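Local coordinates for protein exosome complex exonuclease RRP46 homolog (Oryza sativa Japonica Group, PDB 3HKM) that probably serves in the exosome core as a 3'->5' exoribonuclease component, binds double-stranded DNA and single-stranded RNA, and cleaves both DNA and RNA in vitro, at residues Q13-S18 with D112-P117; C19-L24 with G29-A34; A122-L127 with K135-A140; S165-V170 with F209-R214. All coordinates share one frame; numbering follows the deposited sequence.

In the fold
Contacts 1, 3 and 4 are buried, whereas contact 2, on the edge hairpin of the five-stranded sheet, is only partly so. Contacts 1 and 2 share strand 17-21 and meet where Ser18 pairs with Ala34. The turn leading into helix 115-130 serves contact 1 and the helix itself contact 3, and its Ala122 packs on Trp33 of contact 2. Contacts 3 and 4 meet in the four-stranded sheet, where strands 138-145 and 165-172 are neighbours. The chemistry follows position: arginine grips main-chain oxygens in contact 1, strand pairing dominates contact 2, a single thiol accepts an N-H in contact 3, and contact 4 has no hydrogen bond and rests on apolar side chains.

Contact 1. Residues Q13-S18 with D112-P117; sequences QLRPFS and DGSLLP
Arg15, just ahead of strand 17-21, reaches the turn Asp112-Gly113-Ser114 that leads into helix 115-130. Its guanidinium meets two successive carbonyls edge-on: NH2 donates to Asp112 O at 2.7 Å and NH1 to Gly113 O at 3.1 Å, the latter bond fairly straight at 160°. Both oxygens lie close to the guanidinium plane, yet each nitrogen sits above the plane of the carbonyl it binds, not on a lone pair. Bends at chi2 (-127°) and chi3 (-73°) turn the long chain toward the turn. In the RNase PH fold this turn joins strand 100-110 to the helix, and Gly113 suits it because at its backbone angles a CB would jam against the preceding carbonyl oxygen. The carboxylate of Asp112 adds a long salt bridge, OD1 to Arg15 NH2 at 3.7 Å, reinforced by a water that accepts from NH2 (3.0 Å) and donates to OD1 (2.6 Å). A methionine in place of Arg15 would probably leave Asp112 O without its donor, and the water and the Asp112 carboxylate without the charge they share. Gly113 O would lose less, since Thr38 OG1 also bonds to it, while Ser114 OG turns to Thr155 O.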
loop_
_atom_site.group_PDB
_atom_site.type_symbol
_atom_site.label_atom_id
_atom_site.label_comp_id
_atom_site.label_asym_id
_atom_site.label_seq_id
_atom_site.Cartn_x
_atom_site.Cartn_y
_atom_site.Cartn_z
ATOM N N GLN A 13 1.225 -4.872 -17.248
ATOM C CA GLN A 13 2.447 -5.383 -16.642
ATOM C C GLN A 13 2.846 -4.628 -15.374
ATOM O O GLN A 13 3.004 -3.404 -15.390
ATOM C CB GLN A 13 3.594 -5.366 -17.652
ATOM C CG GLN A 13 4.768 -6.264 -17.279
ATOM C CD GLN A 13 5.663 -6.562 -18.478
ATOM O OE1 GLN A 13 5.336 -6.204 -19.617
ATOM N NE2 GLN A 13 6.794 -7.222 -18.227
ATOM N N LEU A 14 3.006 -5.376 -14.284
ATOM C CA LEU A 14 3.537 -4.850 -13.037
ATOM C C LEU A 14 5.067 -4.805 -13.095
ATOM O O LEU A 14 5.704 -5.722 -13.612
ATOM C CB LEU A 14 3.079 -5.719 -11.861
ATOM C CG LEU A 14 1.571 -5.925 -11.711
ATOM C CD1 LEU A 14 1.251 -6.908 -10.589
ATOM C CD2 LEU A 14 0.892 -4.583 -11.469
ATOM N N ARG A 15 5.661 -3.737 -12.582
ATOM C CA ARG A 15 7.113 -3.672 -12.560
ATOM C C ARG A 15 7.606 -4.739 -11.581
ATOM O O ARG A 15 6.845 -5.189 -10.720
ATOM C CB ARG A 15 7.596 -2.266 -12.198
ATOM C CG ARG A 15 7.557 -1.936 -10.731
ATOM C CD ARG A 15 6.783 -0.640 -10.480
ATOM N NE ARG A 15 7.468 0.575 -10.885
ATOM C CZ ARG A 15 7.191 1.772 -10.376
ATOM N NH1 ARG A 15 6.242 1.905 -9.456
ATOM N NH2 ARG A 15 7.861 2.833 -10.782
ATOM N N PRO A 16 8.862 -5.183 -11.731
ATOM C CA PRO A 16 9.309 -6.269 -10.849
ATOM C C PRO A 16 9.298 -5.830 -9.381
ATOM O O PRO A 16 9.870 -4.789 -9.063
ATOM C CB PRO A 16 10.738 -6.539 -11.323
ATOM C CG PRO A 16 10.783 -5.995 -12.748
ATOM C CD PRO A 16 9.888 -4.793 -12.713
ATOM N N PHE A 17 8.636 -6.587 -8.512
ATOM C CA PHE A 17 8.658 -6.281 -7.078
ATOM C C PHE A 17 9.567 -7.228 -6.296
ATOM O O PHE A 17 9.919 -8.317 -6.763
ATOM C CB PHE A 17 7.252 -6.255 -6.466
ATOM C CG PHE A 17 6.361 -7.363 -6.945
ATOM C CD1 PHE A 17 5.693 -7.256 -8.158
ATOM C CD2 PHE A 17 6.187 -8.505 -6.186
ATOM C CE1 PHE A 17 4.876 -8.270 -8.610
ATOM C CE2 PHE A 17 5.369 -9.531 -6.632
ATOM C CZ PHE A 17 4.710 -9.413 -7.847
ATOM N N SER A 18 9.946 -6.792 -5.099
ATOM C CA SER A 18 10.913 -7.514 -4.287
ATOM C C SER A 18 10.715 -7.138 -2.834
ATOM O O SER A 18 10.060 -6.146 -2.536
ATOM C CB SER A 18 12.329 -7.151 -4.721
ATOM O OG SER A 18 12.555 -5.758 -4.615
ATOM N N ASP A 112 9.683 6.471 -7.635
ATOM C CA ASP A 112 9.532 6.456 -9.083
ATOM C C ASP A 112 8.093 6.128 -9.462
ATOM O O ASP A 112 7.854 5.495 -10.487
ATOM C CB ASP A 112 10.464 5.427 -9.730
ATOM C CG ASP A 112 10.476 5.536 -11.241
ATOM O OD1 ASP A 112 10.906 4.588 -11.922
ATOM O OD2 ASP A 112 10.026 6.577 -11.752
ATOM N N GLY A 113 7.140 6.530 -8.627
ATOM C CA GLY A 113 5.734 6.356 -8.953
ATOM C C GLY A 113 5.040 5.241 -8.192
ATOM O O GLY A 113 5.701 4.370 -7.627
ATOM N N SER A 114 3.704 5.274 -8.206
ATOM C CA SER A 114 2.843 4.365 -7.438
ATOM C C SER A 114 3.298 4.226 -5.981
ATOM O O SER A 114 3.378 3.121 -5.448
ATOM C CB SER A 114 2.740 2.995 -8.119
ATOM O OG SER A 114 2.014 3.084 -9.328
ATOM N N LEU A 115 3.588 5.357 -5.344
ATOM C CA LEU A 115 4.140 5.369 -3.988
ATOM C C LEU A 115 3.149 4.908 -2.915
ATOM O O LEU A 115 3.519 4.193 -1.986
ATOM C CB LEU A 115 4.680 6.759 -3.638
ATOM C CG LEU A 115 5.452 6.826 -2.318
ATOM C CD1 LEU A 115 6.620 5.844 -2.333
ATOM C CD2 LEU A 115 5.934 8.244 -2.029
ATOM N N LEU A 116 1.894 5.315 -3.034
ATOM C CA LEU A 116 0.903 4.929 -2.039
ATOM C C LEU A 116 0.537 3.440 -2.189
ATOM O O LEU A 116 0.455 2.712 -1.189
ATOM C CB LEU A 116 -0.325 5.839 -2.120
ATOM C CG LEU A 116 -1.273 5.932 -0.920
ATOM C CD1 LEU A 116 -2.662 5.425 -1.258
ATOM C CD2 LEU A 116 -0.705 5.249 0.325
ATOM N N PRO A 117 0.316 2.977 -3.432
ATOM C CA PRO A 117 0.109 1.535 -3.603
ATOM C C PRO A 117 1.318 0.720 -3.136
ATOM O O PRO A 117 1.145 -0.351 -2.555
ATOM C CB PRO A 117 -0.082 1.391 -5.115
ATOM C CG PRO A 117 -0.652 2.684 -5.537
ATOM C CD PRO A 117 0.039 3.719 -4.674
HETATM O O HOH W 1 10.674 2.099 -11.394
#

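Contact 2. Residues C19-L24 with G29-A34; sequences CTRNPL and GSARWA
Strands 19-21 and 29-34 run antiparallel at 165°, with Thr20 and Arg32 as a hydrogen-bonded pair joined by two weak bonds, flanked by the non-hydrogen-bonded pairs Cys19-Trp33 and Arg21-Ala31. On the Thr20 face, the methyl CG2 of Thr20 lies tightly against Arg32 CB at 3.4 Å. On the other face Cys19 SG rests on the small Ala31 CB at 3.6 Å, and Cys19 CB approaches Trp33 CE3 at 3.9 Å; the indole in turn packs on Cys118 and Ala122 of helix 115-130. Arg21 curls back through its bent chain; Ser30 O accepts weakly from its NH2 (3.3 Å) and from Asn22 N (2.8 Å). Beyond the last paired residues, Ser30 OG lies between its own N and carbonyl carbon (chi1 63°), against the bend at Pro23, and accepts from Leu24 N at 3.1 Å and 164°. An alanine here would probably leave the Leu24 N-H without this acceptor and the bend freer to shift. Pro23 has no N-H to give and meets OG through CD at 3.0 Å. The serine bond is thus the straight one among weak ones, while Cys19, Ala31 and Trp33 form an apolar patch beside which Arg21 puts its charged end at the helix, bonding weakly to Ala125 O.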
loop_
_atom_site.group_PDB
_atom_site.type_symbol
_atom_site.label_atom_id
_atom_site.label_comp_id
_atom_site.label_asym_id
_atom_site.label_seq_id
_atom_site.Cartn_x
_atom_site.Cartn_y
_atom_site.Cartn_z
ATOM N N CYS A 19 11.274 -7.924 -1.922
ATOM C CA CYS A 19 11.132 -7.604 -0.505
ATOM C C CYS A 19 12.161 -8.310 0.362
ATOM O O CYS A 19 12.283 -9.531 0.333
ATOM C CB CYS A 19 9.718 -7.936 -0.003
ATOM S SG CYS A 19 9.445 -7.539 1.745
ATOM N N THR A 20 12.911 -7.540 1.141
ATOM C CA THR A 20 13.724 -8.152 2.179
ATOM C C THR A 20 12.896 -8.288 3.447
ATOM O O THR A 20 12.383 -7.302 3.978
ATOM C CB THR A 20 15.007 -7.373 2.460
ATOM O OG1 THR A 20 15.421 -7.610 3.816
ATOM C CG2 THR A 20 14.775 -5.912 2.263
ATOM N N ARG A 21 12.753 -9.532 3.893
ATOM C CA ARG A 21 12.106 -9.875 5.156
ATOM C C ARG A 21 12.775 -9.181 6.341
ATOM O O ARG A 21 13.994 -9.257 6.504
ATOM C CB ARG A 21 12.175 -11.396 5.363
ATOM C CG ARG A 21 11.424 -11.925 6.569
ATOM C CD ARG A 21 9.950 -11.931 6.284
ATOM N NE ARG A 21 9.447 -10.578 6.051
ATOM C CZ ARG A 21 8.192 -10.293 5.718
ATOM N NH1 ARG A 21 7.307 -11.271 5.578
ATOM N NH2 ARG A 21 7.824 -9.033 5.533
ATOM N N ASN A 22 11.954 -8.530 7.166
ATOM C CA ASN A 22 12.385 -7.793 8.356
ATOM C C ASN A 22 13.850 -7.379 8.457
ATOM O O ASN A 22 14.640 -8.017 9.153
ATOM C CB ASN A 22 11.998 -8.541 9.621
ATOM C CG ASN A 22 12.790 -9.810 9.807
ATOM O OD1 ASN A 22 13.222 -10.427 8.837
ATOM N ND2 ASN A 22 12.981 -10.213 11.058
ATOM N N PRO A 23 14.207 -6.284 7.783
ATOM C CA PRO A 23 15.556 -5.738 7.926
ATOM C C PRO A 23 15.812 -5.249 9.358
ATOM O O PRO A 23 16.940 -5.313 9.844
ATOM C CB PRO A 23 15.553 -4.546 6.959
ATOM C CG PRO A 23 14.350 -4.740 6.073
ATOM C CD PRO A 23 13.362 -5.476 6.886
ATOM N N LEU A 24 14.766 -4.772 10.025
ATOM C CA LEU A 24 14.918 -4.121 11.326
ATOM C C LEU A 24 14.886 -5.103 12.493
ATOM O O LEU A 24 13.967 -5.905 12.613
ATOM C CB LEU A 24 13.841 -3.050 11.509
ATOM C CG LEU A 24 13.861 -1.915 10.485
ATOM C CD1 LEU A 24 12.549 -1.163 10.513
ATOM C CD2 LEU A 24 15.042 -0.976 10.739
ATOM N N GLY A 29 7.867 -6.745 13.019
ATOM C CA GLY A 29 7.838 -7.108 11.617
ATOM C C GLY A 29 8.247 -5.931 10.759
ATOM O O GLY A 29 7.824 -4.803 10.998
ATOM N N SER A 30 9.083 -6.181 9.762
ATOM C CA SER A 30 9.381 -5.134 8.803
ATOM C C SER A 30 9.560 -5.668 7.382
ATOM O O SER A 30 9.770 -6.856 7.167
ATOM C CB SER A 30 10.571 -4.277 9.259
ATOM O OG SER A 30 11.776 -5.013 9.348
ATOM N N ALA A 31 9.457 -4.765 6.416
ATOM C CA ALA A 31 9.569 -5.104 5.009
ATOM C C ALA A 31 10.103 -3.901 4.250
ATOM O O ALA A 31 9.509 -2.837 4.291
ATOM C CB ALA A 31 8.206 -5.511 4.451
ATOM N N ARG A 32 11.237 -4.071 3.584
ATOM C CA ARG A 32 11.665 -3.106 2.590
ATOM C C ARG A 32 11.116 -3.582 1.248
ATOM O O ARG A 32 11.629 -4.528 0.646
ATOM C CB ARG A 32 13.189 -2.971 2.546
ATOM C CG ARG A 32 13.721 -2.485 1.195
ATOM C CD ARG A 32 15.199 -2.127 1.237
ATOM N NE ARG A 32 15.424 -0.977 2.106
ATOM C CZ ARG A 32 16.458 -0.146 2.016
ATOM N NH1 ARG A 32 17.378 -0.313 1.085
ATOM N NH2 ARG A 32 16.562 0.864 2.861
ATOM N N TRP A 33 10.054 -2.930 0.795
ATOM C CA TRP A 33 9.327 -3.383 -0.380
ATOM C C TRP A 33 9.693 -2.508 -1.587
ATOM O O TRP A 33 9.711 -1.275 -1.491
ATOM C CB TRP A 33 7.824 -3.340 -0.079
ATOM C CG TRP A 33 6.927 -3.790 -1.170
ATOM C CD1 TRP A 33 6.547 -3.073 -2.263
ATOM C CD2 TRP A 33 6.257 -5.054 -1.263
ATOM N NE1 TRP A 33 5.699 -3.816 -3.042
ATOM C CE2 TRP A 33 5.503 -5.037 -2.451
ATOM C CE3 TRP A 33 6.233 -6.203 -0.462
ATOM C CZ2 TRP A 33 4.723 -6.123 -2.857
ATOM C CZ3 TRP A 33 5.455 -7.280 -0.868
ATOM C CH2 TRP A 33 4.714 -7.231 -2.055
ATOM N N ALA A 34 9.999 -3.150 -2.713
ATOM C CA ALA A 34 10.385 -2.419 -3.910
ATOM C C ALA A 34 9.573 -2.793 -5.153
ATOM O O ALA A 34 9.371 -3.965 -5.460
ATOM C CB ALA A 34 11.877 -2.591 -4.175
#

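Contact 3. Residues A122-L127 with K135-A140; sequences ACCAAL and KHLAVA
With SG anti to its backbone N (chi1 175°), Cys124 projects its thiol from helix 115-130 straight at the start of strand 138-145. There SG accepts the N-H of Ala138 at 3.4 Å, an almost straight bond of 162°. The flanking residues explain why this N-H looks to the helix: Leu137 and Val139 pair through their backbones with Asn173 and Phe171 beside strand 138-145, whereas the amide of Ala138 between them points to the opposite edge and meets sulfur. Leu137 adds an apolar touch alongside the thiol, its CG 4.1 Å from Cys124 SG. Close by, Cys124 CB stands 3.6 Å from Ala138 O and 4.5 Å from Ala138 CB, and the backbones approach to 6.0 Å between the CA atoms of Cys124 and Ala138. Cysteine and alanine suit such a close approach, since a bulkier pair would need more room.

This helix lies between the two sheets of the RNase PH fold. Ala122, Ala125 and Ala126 lie on strands 29-35 and 38-49, while Cys124 faces the four-stranded sheet and touches Met226 of helix 205-229. Ala138 O, buried by the contact, has no polar partner in the model. A thiol is a poor acceptor, so its bond probably compensates only part of the cost of burying this strand edge, and the apolar packing around it is likely to carry the rest.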
loop_
_atom_site.group_PDB
_atom_site.type_symbol
_atom_site.label_atom_id
_atom_site.label_comp_id
_atom_site.label_asym_id
_atom_site.label_seq_id
_atom_site.Cartn_x
_atom_site.Cartn_y
_atom_site.Cartn_z
ATOM N N ALA A 122 3.753 -2.856 0.975
ATOM C CA ALA A 122 4.848 -2.949 1.932
ATOM C C ALA A 122 4.329 -3.189 3.345
ATOM O O ALA A 122 4.867 -4.005 4.092
ATOM C CB ALA A 122 5.659 -1.673 1.890
ATOM N N CYS A 123 3.280 -2.454 3.700
ATOM C CA CYS A 123 2.741 -2.465 5.051
ATOM C C CYS A 123 1.948 -3.719 5.305
ATOM O O CYS A 123 1.919 -4.217 6.430
ATOM C CB CYS A 123 1.874 -1.232 5.297
ATOM S SG CYS A 123 2.835 0.232 5.707
ATOM N N CYS A 124 1.297 -4.229 4.267
ATOM C CA CYS A 124 0.575 -5.494 4.393
ATOM C C CYS A 124 1.549 -6.631 4.658
ATOM O O CYS A 124 1.250 -7.552 5.419
ATOM C CB CYS A 124 -0.244 -5.799 3.141
ATOM S SG CYS A 124 -1.032 -7.431 3.194
ATOM N N ALA A 125 2.715 -6.561 4.028
ATOM C CA ALA A 125 3.742 -7.579 4.223
ATOM C C ALA A 125 4.335 -7.522 5.625
ATOM O O ALA A 125 4.528 -8.558 6.262
ATOM C CB ALA A 125 4.834 -7.442 3.183
ATOM N N ALA A 126 4.630 -6.314 6.101
ATOM C CA ALA A 126 5.211 -6.132 7.428
ATOM C C ALA A 126 4.253 -6.537 8.561
ATOM O O ALA A 126 4.679 -7.126 9.549
ATOM C CB ALA A 126 5.687 -4.711 7.609
ATOM N N LEU A 127 2.966 -6.228 8.418
ATOM C CA LEU A 127 1.951 -6.674 9.378
ATOM C C LEU A 127 1.907 -8.190 9.466
ATOM O O LEU A 127 1.841 -8.764 10.556
ATOM C CB LEU A 127 0.562 -6.179 8.974
ATOM C CG LEU A 127 0.266 -4.684 9.062
ATOM C CD1 LEU A 127 -0.967 -4.357 8.240
ATOM C CD2 LEU A 127 0.092 -4.267 10.511
ATOM N N LYS A 135 -7.837 -9.457 8.536
ATOM C CA LYS A 135 -9.056 -10.030 7.951
ATOM C C LYS A 135 -8.739 -10.680 6.597
ATOM O O LYS A 135 -9.340 -11.677 6.203
ATOM C CB LYS A 135 -10.118 -8.945 7.724
ATOM C CG LYS A 135 -10.670 -8.249 8.962
ATOM C CD LYS A 135 -11.820 -7.339 8.540
ATOM C CE LYS A 135 -12.159 -6.275 9.578
ATOM N NZ LYS A 135 -13.064 -6.774 10.661
ATOM N N HIS A 136 -7.795 -10.078 5.885
ATOM C CA HIS A 136 -7.417 -10.498 4.543
ATOM C C HIS A 136 -6.204 -9.677 4.131
ATOM O O HIS A 136 -5.888 -8.667 4.761
ATOM C CB HIS A 136 -8.559 -10.238 3.559
ATOM C CG HIS A 136 -9.227 -8.915 3.762
ATOM N ND1 HIS A 136 -8.614 -7.720 3.453
ATOM C CD2 HIS A 136 -10.440 -8.595 4.273
ATOM C CE1 HIS A 136 -9.426 -6.720 3.753
ATOM N NE2 HIS A 136 -10.540 -7.224 4.252
ATOM N N LEU A 137 -5.527 -10.120 3.078
ATOM C CA LEU A 137 -4.433 -9.357 2.485
ATOM C C LEU A 137 -4.947 -8.086 1.805
ATOM O O LEU A 137 -6.059 -8.061 1.278
ATOM C CB LEU A 137 -3.711 -10.203 1.434
ATOM C CG LEU A 137 -2.481 -11.023 1.809
ATOM C CD1 LEU A 137 -2.691 -11.826 3.080
ATOM C CD2 LEU A 137 -2.095 -11.916 0.644
ATOM N N ALA A 138 -4.129 -7.039 1.816
ATOM C CA ALA A 138 -4.382 -5.858 0.999
ATOM C C ALA A 138 -3.352 -5.797 -0.132
ATOM O O ALA A 138 -2.147 -5.765 0.113
ATOM C CB ALA A 138 -4.340 -4.596 1.837
ATOM N N VAL A 139 -3.834 -5.794 -1.369
ATOM C CA VAL A 139 -2.963 -5.687 -2.532
ATOM C C VAL A 139 -3.358 -4.446 -3.338
ATOM O O VAL A 139 -4.448 -4.379 -3.898
ATOM C CB VAL A 139 -3.003 -6.987 -3.397
ATOM C CG1 VAL A 139 -2.484 -6.733 -4.797
ATOM C CG2 VAL A 139 -2.199 -8.087 -2.734
ATOM N N ALA A 140 -2.473 -3.453 -3.370
ATOM C CA ALA A 140 -2.784 -2.173 -4.000
ATOM C C ALA A 140 -2.078 -2.014 -5.341
ATOM O O ALA A 140 -0.966 -2.496 -5.516
ATOM C CB ALA A 140 -2.417 -1.023 -3.074
#

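Contact 4. Residues S165-V170 with F209-R214; sequences SFAHLV and FSCIER
Where Leu169 meets the helix at Cys211 and Ile212, the shortest polar bonds stay within the helix: Glu213 N to Phe209 O and Arg214 N to Ser210 O, both 2.7 Å. They belong to the helical turn that carries Cys211 and Ile212, and no hydrogen bond passes between strand and helix. Instead the methyl CD1 of Leu169 pushes into the backbone, 3.2 Å from Cys211 O and 3.4 Å from Ile212 CA, which is close packing. The same methyl lies 4.0 Å from Cys211 CB on one residue and 3.7 Å from Ile212 CG2 on the next. Leucine reaches this spot with CG anti to its carbonyl carbon (chi1 -54°) and an extended chi2 of 177°, which carries CD1 well out from the strand. Ile212 sends its CG2 branch, not CG1, to the leucine. Two residues earlier on the strand, the short Ala167 leaves room for the cysteine thiol, CB to Cys211 SG being 4.4 Å.

Segments of strand and helix pass 9.3 Å apart at 41°, a helix laid slantwise on one face of the four-stranded antiparallel sheet. Cys211 also rests on Cys143, Val145 and Val151 of strands 138-145 and 151-153, whereas His168 on the opposite face packs against Leu116 and Pro117 of helix 115-130. Since dispersion and exclusion of water join these segments, the fit of methyls and thiol matters more than direction, and small or branched apolar residues are what this interface calls for.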
loop_
_atom_site.group_PDB
_atom_site.type_symbol
_atom_site.label_atom_id
_atom_site.label_comp_id
_atom_site.label_asym_id
_atom_site.label_seq_id
_atom_site.Cartn_x
_atom_site.Cartn_y
_atom_site.Cartn_z
ATOM N N SER A 165 -5.793 10.758 -15.895
ATOM C CA SER A 165 -6.676 9.974 -15.051
ATOM C C SER A 165 -5.859 8.916 -14.348
ATOM O O SER A 165 -4.917 8.372 -14.916
ATOM C CB SER A 165 -7.752 9.274 -15.890
ATOM O OG SER A 165 -8.484 10.171 -16.706
ATOM N N PHE A 166 -6.223 8.622 -13.108
ATOM C CA PHE A 166 -5.725 7.412 -12.474
ATOM C C PHE A 166 -6.382 7.075 -11.138
ATOM O O PHE A 166 -7.068 7.896 -10.538
ATOM C CB PHE A 166 -4.190 7.388 -12.400
ATOM C CG PHE A 166 -3.585 8.518 -11.630
ATOM C CD1 PHE A 166 -2.902 9.530 -12.289
ATOM C CD2 PHE A 166 -3.660 8.548 -10.248
ATOM C CE1 PHE A 166 -2.323 10.567 -11.581
ATOM C CE2 PHE A 166 -3.082 9.585 -9.527
ATOM C CZ PHE A 166 -2.410 10.596 -10.196
ATOM N N ALA A 167 -6.180 5.841 -10.702
ATOM C CA ALA A 167 -6.840 5.338 -9.519
ATOM C C ALA A 167 -5.844 4.574 -8.663
ATOM O O ALA A 167 -4.983 3.874 -9.174
ATOM C CB ALA A 167 -7.991 4.436 -9.917
ATOM N N HIS A 168 -5.953 4.732 -7.353
ATOM C CA HIS A 168 -5.259 3.842 -6.440
ATOM C C HIS A 168 -6.254 2.792 -5.990
ATOM O O HIS A 168 -7.181 3.099 -5.251
ATOM C CB HIS A 168 -4.729 4.607 -5.231
ATOM C CG HIS A 168 -3.601 5.539 -5.552
ATOM N ND1 HIS A 168 -3.287 6.628 -4.766
ATOM C CD2 HIS A 168 -2.720 5.551 -6.581
ATOM C CE1 HIS A 168 -2.255 7.265 -5.293
ATOM N NE2 HIS A 168 -1.892 6.632 -6.394
ATOM N N LEU A 169 -6.083 1.559 -6.455
ATOM C CA LEU A 169 -6.989 0.488 -6.050
ATOM C C LEU A 169 -6.312 -0.450 -5.064
ATOM O O LEU A 169 -5.117 -0.724 -5.162
ATOM C CB LEU A 169 -7.510 -0.302 -7.257
ATOM C CG LEU A 169 -8.183 0.498 -8.382
ATOM C CD1 LEU A 169 -8.575 -0.421 -9.536
ATOM C CD2 LEU A 169 -9.383 1.302 -7.883
ATOM N N VAL A 170 -7.084 -0.919 -4.094
ATOM C CA VAL A 170 -6.590 -1.905 -3.158
ATOM C C VAL A 170 -7.633 -2.996 -2.977
ATOM O O VAL A 170 -8.775 -2.752 -2.589
ATOM C CB VAL A 170 -6.034 -1.266 -1.838
ATOM C CG1 VAL A 170 -6.437 0.196 -1.731
ATOM C CG2 VAL A 170 -6.404 -2.085 -0.604
ATOM N N PHE A 209 -14.258 1.377 -14.204
ATOM C CA PHE A 209 -14.436 -0.076 -14.232
ATOM C C PHE A 209 -13.287 -0.799 -14.922
ATOM O O PHE A 209 -12.899 -1.891 -14.503
ATOM C CB PHE A 209 -15.754 -0.520 -14.870
ATOM C CG PHE A 209 -15.775 -1.992 -15.219
ATOM C CD1 PHE A 209 -15.728 -2.957 -14.213
ATOM C CD2 PHE A 209 -15.798 -2.413 -16.544
ATOM C CE1 PHE A 209 -15.729 -4.306 -14.527
ATOM C CE2 PHE A 209 -15.800 -3.757 -16.861
ATOM C CZ PHE A 209 -15.767 -4.703 -15.853
ATOM N N SER A 210 -12.757 -0.213 -15.989
ATOM C CA SER A 210 -11.609 -0.812 -16.651
ATOM C C SER A 210 -10.463 -0.955 -15.650
ATOM O O SER A 210 -9.799 -1.989 -15.598
ATOM C CB SER A 210 -11.177 0.013 -17.866
ATOM O OG SER A 210 -10.120 -0.630 -18.564
ATOM N N CYS A 211 -10.254 0.080 -14.841
ATOM C CA CYS A 211 -9.212 0.077 -13.816
ATOM C C CYS A 211 -9.389 -1.051 -12.801
ATOM O O CYS A 211 -8.435 -1.761 -12.482
ATOM C CB CYS A 211 -9.173 1.418 -13.083
ATOM S SG CYS A 211 -8.355 2.771 -13.972
ATOM N N ILE A 212 -10.603 -1.205 -12.285
ATOM C CA ILE A 212 -10.880 -2.255 -11.314
ATOM C C ILE A 212 -10.821 -3.631 -11.968
ATOM O O ILE A 212 -10.291 -4.577 -11.387
ATOM C CB ILE A 212 -12.229 -2.038 -10.576
ATOM C CG1 ILE A 212 -13.398 -2.054 -11.555
ATOM C CG2 ILE A 212 -12.215 -0.724 -9.809
ATOM C CD1 ILE A 212 -14.660 -1.413 -10.997
ATOM N N GLU A 213 -11.359 -3.731 -13.180
ATOM C CA GLU A 213 -11.286 -4.955 -13.969
ATOM C C GLU A 213 -9.835 -5.364 -14.195
ATOM O O GLU A 213 -9.449 -6.516 -13.990
ATOM C CB GLU A 213 -11.951 -4.741 -15.330
ATOM C CG GLU A 213 -11.454 -5.695 -16.404
ATOM C CD GLU A 213 -11.382 -5.056 -17.782
ATOM O OE1 GLU A 213 -12.431 -4.588 -18.292
ATOM O OE2 GLU A 213 -10.269 -5.037 -18.358
ATOM N N ARG A 214 -9.036 -4.402 -14.635
ATOM C CA ARG A 214 -7.651 -4.657 -14.981
ATOM C C ARG A 214 -6.846 -4.966 -13.724
ATOM O O ARG A 214 -6.160 -5.976 -13.652
ATOM C CB ARG A 214 -7.073 -3.442 -15.709
ATOM C CG ARG A 214 -5.795 -3.709 -16.479
ATOM C CD ARG A 214 -6.103 -4.441 -17.770
ATOM N NE ARG A 214 -4.895 -4.761 -18.523
ATOM C CZ ARG A 214 -4.354 -3.957 -19.433
ATOM N NH1 ARG A 214 -4.907 -2.777 -19.696
ATOM N NH2 ARG A 214 -3.258 -4.331 -20.081
#